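Local coordinates for protein argonaute (Methanocaldococcus jannaschii, PDB 5G5S) that cleaves single-stranded DNA targets that pair with a short bound DNA guide, and may thereby defend its archaeal host against invading genetic elements, at residues Leu570-Ile575 with Ile599-Lys604; Gly619-Phe624 with Pro635-Thr640; Met503-Gly508 with Gly519-Tyr524; Asn564-Phe569 with Asn593-Ser598. All blocks are in the same frame, centred on the assembly; numbering follows the deposited sequence.

In the fold
All four contacts lie in the Piwi domain and belong to one mixed sheet. Interactions 1 and 4 join the same two strands, 566-571 and 593-600: interaction 4 is their parallel pairing, mostly buried and apolar, whereas interaction 1 takes in their C-terminal ends, where the strands give way to loops and charged side chains take over. Interactions 2 and 3 are buried antiparallel hairpins on either side of that pair, bound mainly through backbone hydrogen bonds; strand 636-645 neighbours strand 593-600, and strand 501-506 neighbours strand 566-571. Asp506 in interaction 3 and Asp572 in interaction 1, both active-site residues by similarity, thus lie respectively at and just beyond the C-terminal ends of adjacent parallel strands.

Interaction 1. Residues Leu570-Ile575 with Ile599-Lys604; sequences LRDGFI and IRKNNK
Asp572 faces two basic side chains, those of Arg600 and Lys601, and crosses each at about a right angle. Its CG stands anti to the backbone N (chi1 -158°), which turns the carboxylate toward the second segment. Lys601 makes a salt bridge there, NZ to Asp572 OD2 at 2.8 Å, reaching that oxygen from above the carboxylate plane; a bend at its last torsion brings the ammonium back to the acid. The other oxygen, Asp572 OD1, sits over the centre of one face of the Arg600 guanidinium. No N-H points at it, so the attraction is probably electrostatic only. Phe574 comes to Arg600 from another direction: ring and guanidinium planes are only 10° apart, and Phe574 CE2 is 3.3 Å from Arg600 NH1, although the approach is oblique.

Strands 566-571 and 593-600 end here as neighbours in the RNase H-like fold of the Piwi domain. Asp572, just past the end of the first, is by similarity an active-site residue and a manganese ligand. Lys601 also lies close to Asp506 and Asp690 of that site.

Behind the charged groups, the last strand bond runs from Ile599 N to Arg571 O, 2.8 Å. Leu570 and Ile599 cross obliquely on the buried side, where Leu570 CG and Ile599 CD1 are tightly packed at 3.5 Å.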
# COMPACT_ATOMS: atom_id res chain seq x y z
N LEU A 570 -5.90 -10.65 -5.07
CA LEU A 570 -5.15 -9.44 -5.36
C LEU A 570 -4.00 -9.38 -4.36
O LEU A 570 -4.21 -9.44 -3.14
CB LEU A 570 -6.08 -8.23 -5.16
CG LEU A 570 -6.92 -7.68 -6.32
CD1 LEU A 570 -7.38 -8.71 -7.30
CD2 LEU A 570 -8.07 -6.86 -5.80
N ARG A 571 -2.76 -9.34 -4.88
CA ARG A 571 -1.58 -9.24 -4.03
C ARG A 571 -0.50 -8.34 -4.60
O ARG A 571 -0.42 -8.15 -5.81
CB ARG A 571 -1.05 -10.63 -3.58
CG ARG A 571 -0.82 -11.66 -4.68
CD ARG A 571 -0.40 -13.02 -4.12
NE ARG A 571 1.05 -13.11 -3.93
CZ ARG A 571 1.68 -14.13 -3.35
NH1 ARG A 571 0.99 -15.17 -2.88
NH2 ARG A 571 3.00 -14.12 -3.22
N ASP A 572 0.29 -7.72 -3.72
CA ASP A 572 1.44 -6.90 -4.06
C ASP A 572 2.60 -7.85 -3.87
O ASP A 572 3.27 -7.81 -2.83
CB ASP A 572 1.58 -5.69 -3.12
CG ASP A 572 2.39 -4.54 -3.69
OD1 ASP A 572 3.56 -4.77 -4.08
OD2 ASP A 572 1.86 -3.41 -3.73
N GLY A 573 2.73 -8.78 -4.81
CA GLY A 573 3.75 -9.81 -4.76
C GLY A 573 3.60 -10.86 -5.84
O GLY A 573 2.52 -11.01 -6.43
N PHE A 574 4.68 -11.59 -6.11
CA PHE A 574 4.66 -12.63 -7.13
C PHE A 574 4.58 -14.01 -6.54
O PHE A 574 4.95 -14.22 -5.38
CB PHE A 574 5.82 -12.48 -8.12
CG PHE A 574 5.82 -11.13 -8.80
CD1 PHE A 574 4.87 -10.83 -9.77
CD2 PHE A 574 6.73 -10.15 -8.44
CE1 PHE A 574 4.84 -9.57 -10.38
CE2 PHE A 574 6.71 -8.90 -9.06
CZ PHE A 574 5.77 -8.61 -10.02
N ILE A 575 4.03 -14.94 -7.31
CA ILE A 575 3.87 -16.35 -6.93
C ILE A 575 5.21 -17.02 -7.13
O ILE A 575 5.86 -16.79 -8.15
CB ILE A 575 2.71 -16.98 -7.77
CG1 ILE A 575 1.31 -16.40 -7.40
CG2 ILE A 575 2.70 -18.51 -7.80
CD1 ILE A 575 0.78 -16.68 -5.95
N ILE A 599 -0.58 -6.59 -8.10
CA ILE A 599 -0.87 -5.16 -8.12
C ILE A 599 0.27 -4.49 -7.38
O ILE A 599 0.43 -4.70 -6.18
CB ILE A 599 -2.28 -4.85 -7.56
CG1 ILE A 599 -3.36 -5.44 -8.52
CG2 ILE A 599 -2.49 -3.32 -7.32
CD1 ILE A 599 -4.70 -5.54 -7.97
N ARG A 600 1.11 -3.76 -8.12
CA ARG A 600 2.27 -3.09 -7.54
C ARG A 600 2.17 -1.56 -7.58
O ARG A 600 2.22 -0.94 -8.64
CB ARG A 600 3.58 -3.63 -8.16
CG ARG A 600 3.75 -5.12 -7.89
CD ARG A 600 5.11 -5.63 -8.30
NE ARG A 600 6.12 -5.44 -7.26
CZ ARG A 600 6.39 -6.32 -6.30
NH1 ARG A 600 5.71 -7.46 -6.22
NH2 ARG A 600 7.34 -6.07 -5.41
N LYS A 601 1.98 -0.98 -6.39
CA LYS A 601 1.89 0.47 -6.17
C LYS A 601 3.27 1.12 -6.35
O LYS A 601 3.38 2.25 -6.79
CB LYS A 601 1.26 0.79 -4.78
CG LYS A 601 2.01 0.18 -3.59
CD LYS A 601 1.29 0.42 -2.26
CE LYS A 601 1.67 -0.60 -1.21
NZ LYS A 601 1.06 -1.93 -1.47
N ASN A 602 4.33 0.37 -6.03
CA ASN A 602 5.71 0.81 -6.13
C ASN A 602 6.28 0.17 -7.37
O ASN A 602 6.40 -1.04 -7.43
CB ASN A 602 6.51 0.40 -4.86
CG ASN A 602 5.91 0.91 -3.56
OD1 ASN A 602 5.56 2.10 -3.42
ND2 ASN A 602 5.79 0.03 -2.57
N ASN A 603 6.50 0.99 -8.40
CA ASN A 603 7.00 0.57 -9.70
C ASN A 603 7.76 1.72 -10.37
O ASN A 603 7.79 2.83 -9.85
CB ASN A 603 5.86 0.01 -10.57
CG ASN A 603 4.82 1.03 -10.97
OD1 ASN A 603 4.94 1.67 -12.01
ND2 ASN A 603 3.78 1.20 -10.16
N LYS A 604 8.42 1.44 -11.48
CA LYS A 604 9.28 2.35 -12.23
C LYS A 604 8.58 3.17 -13.32
O LYS A 604 9.21 4.09 -13.86
CB LYS A 604 10.48 1.58 -12.80
CG LYS A 604 11.26 0.83 -11.72
CD LYS A 604 12.44 0.13 -12.33
CE LYS A 604 13.42 -0.42 -11.31
NZ LYS A 604 12.91 -1.64 -10.66

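Interaction 2. Residues Gly619-Phe624 with Pro635-Thr640; sequences GNDGIF and PVKLST
Gly622 and Leu638 exchange two backbone hydrogen bonds, Gly622 N to Leu638 O and Leu638 N to Gly622 O, both 2.8 Å. Phe624 and Val636 repeat the pattern two residues further on, where the bond from Val636 N to Phe624 O is nearly straight, at 177°. Between these hydrogen-bonded pairs lies the non-hydrogen-bonded pair Ile623 and Lys637. The CA of Lys637 still takes part, making a CA-H...O contact of 3.4 Å with Gly622 O.

The two segments are arms of an antiparallel beta hairpin, strand 621-625 with strand 636-645, in the Piwi domain. The second arm also bonds along its other edge to strand 593-600, through Lys637 with Arg600 and Ser639 with Ser598, and so builds the hairpin into the central sheet.

Apolar contacts divide between the two faces. On the face of Phe624, Val636 and Leu638, the Phe624 ring stands with CG anti to the backbone N (chi1 -169°), alongside Val636. The CB of Val636 meets the ring at its edge, 3.9 Å from Phe624 CD2, while Leu638 CD1 comes obliquely to Phe624 CD1. Gly622 carries no side chain, and the CB of Leu638 lies against its CA. Helix 656-666 packs on this face through Leu662. On the other face, Ile623 CG2 rests beside Pro635 CB at 3.8 Å.

The charged ends of Asp621 and Lys637 do not meet: Asp621 OD2 and Lys637 NZ are 4.7 Å apart. It is the aliphatic CD of Lys637 that passes 3.8 Å from Asp621 OD2, an oxygen hydrogen-bonded to Tyr605 OH.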
# COMPACT_ATOMS: atom_id res chain seq x y z
N GLY A 619 4.24 -4.14 -22.85
CA GLY A 619 4.95 -5.42 -22.84
C GLY A 619 4.46 -6.38 -21.78
O GLY A 619 5.24 -6.80 -20.91
N ASN A 620 3.16 -6.68 -21.81
CA ASN A 620 2.47 -7.54 -20.82
C ASN A 620 2.13 -6.89 -19.46
O ASN A 620 1.42 -7.51 -18.67
CB ASN A 620 3.08 -8.95 -20.69
CG ASN A 620 3.23 -9.67 -22.01
OD1 ASN A 620 4.31 -10.15 -22.36
ND2 ASN A 620 2.15 -9.72 -22.80
N ASP A 621 2.60 -5.66 -19.18
CA ASP A 621 2.27 -4.99 -17.91
C ASP A 621 1.13 -4.01 -18.10
O ASP A 621 1.15 -3.23 -19.04
CB ASP A 621 3.47 -4.22 -17.31
CG ASP A 621 4.67 -5.04 -16.87
OD1 ASP A 621 4.48 -6.23 -16.50
OD2 ASP A 621 5.78 -4.46 -16.82
N GLY A 622 0.18 -4.03 -17.18
CA GLY A 622 -0.92 -3.10 -17.15
C GLY A 622 -0.45 -1.83 -16.47
O GLY A 622 0.18 -1.89 -15.41
N ILE A 623 -0.68 -0.69 -17.11
CA ILE A 623 -0.33 0.63 -16.57
C ILE A 623 -1.67 1.29 -16.23
O ILE A 623 -2.43 1.67 -17.12
CB ILE A 623 0.59 1.47 -17.50
CG1 ILE A 623 1.87 0.70 -17.89
CG2 ILE A 623 0.93 2.83 -16.85
CD1 ILE A 623 2.70 1.40 -19.01
N PHE A 624 -1.95 1.36 -14.93
CA PHE A 624 -3.19 1.78 -14.30
C PHE A 624 -3.04 3.17 -13.64
O PHE A 624 -2.22 3.33 -12.73
CB PHE A 624 -3.54 0.66 -13.29
CG PHE A 624 -4.90 0.64 -12.63
CD1 PHE A 624 -6.02 0.20 -13.33
CD2 PHE A 624 -5.04 0.96 -11.29
CE1 PHE A 624 -7.27 0.16 -12.70
CE2 PHE A 624 -6.28 0.91 -10.66
CZ PHE A 624 -7.39 0.53 -11.38
N PRO A 635 1.66 5.90 -11.54
CA PRO A 635 0.78 4.80 -11.97
C PRO A 635 0.97 3.52 -11.14
O PRO A 635 1.96 3.37 -10.42
CB PRO A 635 1.15 4.60 -13.45
CG PRO A 635 2.53 5.07 -13.55
CD PRO A 635 2.72 6.16 -12.54
N VAL A 636 -0.01 2.62 -11.24
CA VAL A 636 -0.03 1.32 -10.59
C VAL A 636 0.28 0.29 -11.68
O VAL A 636 -0.29 0.36 -12.77
CB VAL A 636 -1.41 1.03 -9.91
CG1 VAL A 636 -1.42 -0.34 -9.25
CG2 VAL A 636 -1.78 2.13 -8.91
N LYS A 637 1.20 -0.64 -11.39
CA LYS A 637 1.55 -1.70 -12.33
C LYS A 637 0.73 -2.97 -12.04
O LYS A 637 0.64 -3.40 -10.89
CB LYS A 637 3.04 -2.01 -12.28
CG LYS A 637 3.51 -2.95 -13.39
CD LYS A 637 5.00 -3.26 -13.32
CE LYS A 637 5.37 -4.21 -12.20
NZ LYS A 637 6.80 -4.57 -12.26
N LEU A 638 0.13 -3.54 -13.10
CA LEU A 638 -0.64 -4.78 -13.07
C LEU A 638 0.19 -5.83 -13.81
O LEU A 638 0.70 -5.56 -14.88
CB LEU A 638 -2.03 -4.62 -13.69
CG LEU A 638 -2.83 -3.38 -13.26
CD1 LEU A 638 -4.12 -3.28 -14.03
CD2 LEU A 638 -3.09 -3.37 -11.75
N SER A 639 0.41 -6.99 -13.18
CA SER A 639 1.28 -8.00 -13.76
C SER A 639 0.81 -9.40 -13.43
O SER A 639 0.14 -9.61 -12.41
CB SER A 639 2.69 -7.81 -13.21
OG SER A 639 3.62 -8.73 -13.74
N THR A 640 1.25 -10.37 -14.25
CA THR A 640 1.07 -11.82 -14.12
C THR A 640 -0.29 -12.28 -13.60
O THR A 640 -0.42 -12.73 -12.47
CB THR A 640 2.33 -12.52 -13.53
OG1 THR A 640 2.00 -13.79 -12.95
CG2 THR A 640 3.05 -11.69 -12.53

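Interaction 3. Residues Met503-Gly508 with Gly519-Tyr524; sequences MGLDTG and GCTVVY
Peptide groups are the flat units by which Gly504 and Val522 meet. Val522 N donates to Gly504 O at 2.9 Å, lying in the plane of that carbonyl; the return bond runs from Gly504 N to Val522 O at 3.0 Å. Asp506 and Cys520 form the next hydrogen-bonded pair, rather longer, with Asp506 N to Cys520 O at 3.3 Å. Between the two pairs, the CA of Thr521 makes a short CA-H...O contact with Gly504 O, 3.2 Å.

Strands 501-506 and 517-525 form the opening antiparallel hairpin of the RNase H-like Piwi fold, and the carboxylate of Asp506 projects on the face it shares with Cys520 and Val522. By similarity Asp506 is an active-site residue that binds both manganese ions 1 and 2, and here its OD2 lies close to OD1 of Asp690, another acid of that site, on helix 684-697.

The face of Met503, Leu505, Thr521 and Val523 is mostly apolar, with the Thr521 hydroxyl among its groups. Met503 runs extended beyond CG beside Val523, pointing the same way, and its CE touches Val523 CG1 at 3.8 Å. The methyl of Thr521, anti to its own backbone N, fits against Met503 CB at 3.7 Å. Its hydroxyl branch turns instead to the leucine, with Thr521 OG1 3.4 Å from Leu505 CD1. Helix 547-556 covers this face, Val550 touching both Leu505 and Thr521.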
# COMPACT_ATOMS: atom_id res chain seq x y z
N MET A 503 -10.52 -11.15 -3.25
CA MET A 503 -9.80 -11.17 -2.00
C MET A 503 -8.48 -10.41 -2.08
O MET A 503 -7.61 -10.75 -2.88
CB MET A 503 -9.62 -12.62 -1.52
CG MET A 503 -10.91 -13.31 -1.12
SD MET A 503 -10.60 -14.98 -0.50
CE MET A 503 -12.25 -15.53 -0.11
N GLY A 504 -8.38 -9.37 -1.27
CA GLY A 504 -7.19 -8.55 -1.15
C GLY A 504 -6.29 -9.18 -0.11
O GLY A 504 -6.74 -9.49 0.99
N LEU A 505 -5.05 -9.42 -0.47
CA LEU A 505 -4.14 -10.10 0.43
C LEU A 505 -2.86 -9.33 0.62
O LEU A 505 -2.31 -8.81 -0.34
CB LEU A 505 -3.86 -11.53 -0.13
CG LEU A 505 -2.87 -12.44 0.61
CD1 LEU A 505 -3.32 -12.74 2.03
CD2 LEU A 505 -2.65 -13.72 -0.15
N ASP A 506 -2.41 -9.23 1.88
CA ASP A 506 -1.16 -8.63 2.31
C ASP A 506 -0.56 -9.59 3.35
O ASP A 506 -1.26 -10.05 4.24
CB ASP A 506 -1.37 -7.23 2.89
CG ASP A 506 -0.06 -6.48 3.13
OD1 ASP A 506 0.67 -6.83 4.09
OD2 ASP A 506 0.23 -5.54 2.36
N THR A 507 0.73 -9.90 3.20
CA THR A 507 1.45 -10.84 4.07
C THR A 507 2.71 -10.22 4.71
O THR A 507 3.84 -10.49 4.28
CB THR A 507 1.64 -12.20 3.37
OG1 THR A 507 2.15 -11.99 2.06
CG2 THR A 507 0.33 -12.99 3.27
N GLY A 508 2.48 -9.39 5.74
CA GLY A 508 3.52 -8.69 6.50
C GLY A 508 4.57 -9.60 7.11
O GLY A 508 5.76 -9.37 6.92
N GLY A 519 -0.60 -12.02 8.24
CA GLY A 519 -1.32 -11.33 7.18
C GLY A 519 -2.79 -11.10 7.39
O GLY A 519 -3.32 -11.27 8.49
N CYS A 520 -3.45 -10.69 6.31
CA CYS A 520 -4.86 -10.36 6.30
C CYS A 520 -5.40 -10.56 4.92
O CYS A 520 -4.71 -10.26 3.94
CB CYS A 520 -5.08 -8.93 6.78
SG CYS A 520 -6.81 -8.38 6.76
N THR A 521 -6.64 -11.02 4.84
CA THR A 521 -7.41 -11.15 3.61
C THR A 521 -8.67 -10.29 3.83
O THR A 521 -9.36 -10.43 4.85
CB THR A 521 -7.74 -12.62 3.28
OG1 THR A 521 -6.52 -13.33 3.07
CG2 THR A 521 -8.58 -12.76 2.01
N VAL A 522 -8.94 -9.38 2.89
CA VAL A 522 -10.16 -8.60 2.92
C VAL A 522 -11.04 -9.19 1.81
O VAL A 522 -10.66 -9.18 0.65
CB VAL A 522 -9.99 -7.06 2.90
CG1 VAL A 522 -11.34 -6.35 2.88
CG2 VAL A 522 -9.20 -6.61 4.12
N VAL A 523 -12.13 -9.85 2.22
CA VAL A 523 -13.04 -10.55 1.33
C VAL A 523 -14.19 -9.66 0.86
O VAL A 523 -14.97 -9.16 1.67
CB VAL A 523 -13.55 -11.87 1.98
CG1 VAL A 523 -14.42 -12.67 1.01
CG2 VAL A 523 -12.39 -12.72 2.51
N TYR A 524 -14.30 -9.49 -0.46
CA TYR A 524 -15.35 -8.74 -1.12
C TYR A 524 -16.24 -9.70 -1.88
O TYR A 524 -15.73 -10.65 -2.47
CB TYR A 524 -14.77 -7.69 -2.08
CG TYR A 524 -14.39 -6.39 -1.40
CD1 TYR A 524 -13.43 -6.35 -0.40
CD2 TYR A 524 -14.99 -5.19 -1.78
CE1 TYR A 524 -13.08 -5.16 0.23
CE2 TYR A 524 -14.64 -3.99 -1.16
CZ TYR A 524 -13.69 -3.98 -0.16
OH TYR A 524 -13.35 -2.81 0.46

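Interaction 4. Residues Asn564-Phe569 with Asn593-Ser598; sequences NKNILF and NIEVIS
Ile567 and Ile594 lie side by side and point the same way, meeting at their CD1 methyls, 3.8 Å apart, in the tightly packed part of the contact. Phe569 follows on the same face. With CG anti to the carbonyl carbon (chi1 -74°), its ring leans back along its own strand; Glu595 O lies at the ring edge, in its plane, and Ile594 CG2 is 3.9 Å from Phe569 CD1. Helix 547-556 closes over these residues through Ile551, which touches both Phe569 and Ile594. On the reverse face Leu568 CD1 packs on Glu595 CB at 3.8 Å. Beneath, the backbones alternate as donors and acceptors, Ile567 N to Asn593 O at 2.9 Å and Phe569 N to Glu595 O at 2.7 Å.

The partly exposed end, at Asn566 and Asn593, is polar instead. Their amides stand almost perpendicular, 84° apart, and Asn593 ND2 reaches Asn566 OD1 at 2.8 Å from above the carbonyl plane rather than along a lone pair. The same nitrogen gives a second hydrogen bond to Glu595 OE2, 2.9 Å away and in the plane of the Asn593 amide, so that two acceptors fix the rotation of this group. Glu595 is itself buried and held further by a salt bridge to Arg643 and by hydrogen bonds that OE1 shares with Tyr499 OH and accepts from Trp641 NE1.

Two parallel strands joined through helix 577-590 in this way form a beta-alpha-beta crossover, part of the RNase H-like core of the Piwi domain.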
# COMPACT_ATOMS: atom_id res chain seq x y z
N ASN A 564 -16.44 -24.80 -5.38
CA ASN A 564 -17.37 -24.50 -6.48
C ASN A 564 -17.56 -22.98 -6.67
O ASN A 564 -18.65 -22.49 -7.01
CB ASN A 564 -18.69 -25.24 -6.26
CG ASN A 564 -18.49 -26.64 -5.74
OD1 ASN A 564 -17.74 -27.45 -6.30
ND2 ASN A 564 -19.14 -26.96 -4.63
N LYS A 565 -16.47 -22.24 -6.42
CA LYS A 565 -16.41 -20.79 -6.46
C LYS A 565 -15.46 -20.29 -7.53
O LYS A 565 -14.60 -21.02 -8.00
CB LYS A 565 -15.95 -20.26 -5.08
CG LYS A 565 -16.87 -20.57 -3.89
CD LYS A 565 -18.21 -19.83 -3.92
CE LYS A 565 -19.16 -20.27 -2.83
NZ LYS A 565 -18.74 -19.75 -1.50
N ASN A 566 -15.63 -19.01 -7.90
CA ASN A 566 -14.77 -18.26 -8.80
C ASN A 566 -14.22 -17.15 -7.93
O ASN A 566 -14.97 -16.28 -7.51
CB ASN A 566 -15.52 -17.72 -10.03
CG ASN A 566 -14.58 -17.23 -11.10
OD1 ASN A 566 -13.37 -17.09 -10.88
ND2 ASN A 566 -15.09 -16.98 -12.28
N ILE A 567 -12.93 -17.26 -7.56
CA ILE A 567 -12.23 -16.37 -6.63
C ILE A 567 -11.05 -15.71 -7.30
O ILE A 567 -10.24 -16.38 -7.92
CB ILE A 567 -11.79 -17.13 -5.33
CG1 ILE A 567 -13.00 -17.80 -4.63
CG2 ILE A 567 -11.05 -16.23 -4.34
CD1 ILE A 567 -12.64 -19.02 -3.85
N LEU A 568 -10.95 -14.38 -7.12
CA LEU A 568 -9.85 -13.58 -7.64
C LEU A 568 -9.05 -13.04 -6.45
O LEU A 568 -9.63 -12.39 -5.59
CB LEU A 568 -10.38 -12.43 -8.54
CG LEU A 568 -9.35 -11.37 -9.00
CD1 LEU A 568 -8.33 -11.95 -9.96
CD2 LEU A 568 -10.02 -10.14 -9.60
N PHE A 569 -7.74 -13.35 -6.40
CA PHE A 569 -6.83 -12.84 -5.36
C PHE A 569 -6.00 -11.68 -5.88
O PHE A 569 -5.45 -11.73 -6.99
CB PHE A 569 -5.90 -13.92 -4.79
CG PHE A 569 -6.57 -14.90 -3.87
CD1 PHE A 569 -7.11 -16.09 -4.37
CD2 PHE A 569 -6.61 -14.68 -2.50
CE1 PHE A 569 -7.71 -17.01 -3.51
CE2 PHE A 569 -7.21 -15.60 -1.64
CZ PHE A 569 -7.77 -16.75 -2.15
N ASN A 593 -12.33 -22.01 -9.53
CA ASN A 593 -11.47 -21.23 -10.42
C ASN A 593 -10.75 -20.23 -9.50
O ASN A 593 -11.39 -19.40 -8.85
CB ASN A 593 -12.29 -20.53 -11.48
CG ASN A 593 -11.47 -19.76 -12.48
OD1 ASN A 593 -10.94 -20.32 -13.44
ND2 ASN A 593 -11.41 -18.44 -12.32
N ILE A 594 -9.43 -20.38 -9.37
CA ILE A 594 -8.60 -19.51 -8.53
C ILE A 594 -7.75 -18.65 -9.42
O ILE A 594 -6.94 -19.15 -10.21
CB ILE A 594 -7.76 -20.29 -7.48
CG1 ILE A 594 -8.60 -21.29 -6.63
CG2 ILE A 594 -6.93 -19.33 -6.61
CD1 ILE A 594 -9.74 -20.70 -5.69
N GLU A 595 -7.95 -17.34 -9.32
CA GLU A 595 -7.17 -16.39 -10.09
C GLU A 595 -6.35 -15.50 -9.19
O GLU A 595 -6.71 -15.29 -8.03
CB GLU A 595 -8.05 -15.58 -11.04
CG GLU A 595 -8.55 -16.40 -12.21
CD GLU A 595 -9.50 -15.66 -13.14
OE1 GLU A 595 -9.51 -14.41 -13.10
OE2 GLU A 595 -10.23 -16.33 -13.90
N VAL A 596 -5.20 -15.06 -9.71
CA VAL A 596 -4.27 -14.18 -9.03
C VAL A 596 -3.68 -13.17 -10.00
O VAL A 596 -3.30 -13.50 -11.12
CB VAL A 596 -3.22 -14.92 -8.12
CG1 VAL A 596 -2.24 -15.76 -8.94
CG2 VAL A 596 -2.48 -13.95 -7.21
N ILE A 597 -3.67 -11.91 -9.58
CA ILE A 597 -3.08 -10.82 -10.32
C ILE A 597 -2.19 -10.04 -9.33
O ILE A 597 -2.54 -9.91 -8.16
CB ILE A 597 -4.14 -9.96 -11.07
CG1 ILE A 597 -3.47 -9.14 -12.23
CG2 ILE A 597 -4.97 -9.10 -10.10
CD1 ILE A 597 -4.40 -8.47 -13.29
N SER A 598 -1.04 -9.58 -9.81
CA SER A 598 -0.10 -8.80 -9.01
C SER A 598 -0.39 -7.31 -9.21
O SER A 598 -0.51 -6.85 -10.34
CB SER A 598 1.34 -9.15 -9.38
OG SER A 598 2.27 -8.26 -8.80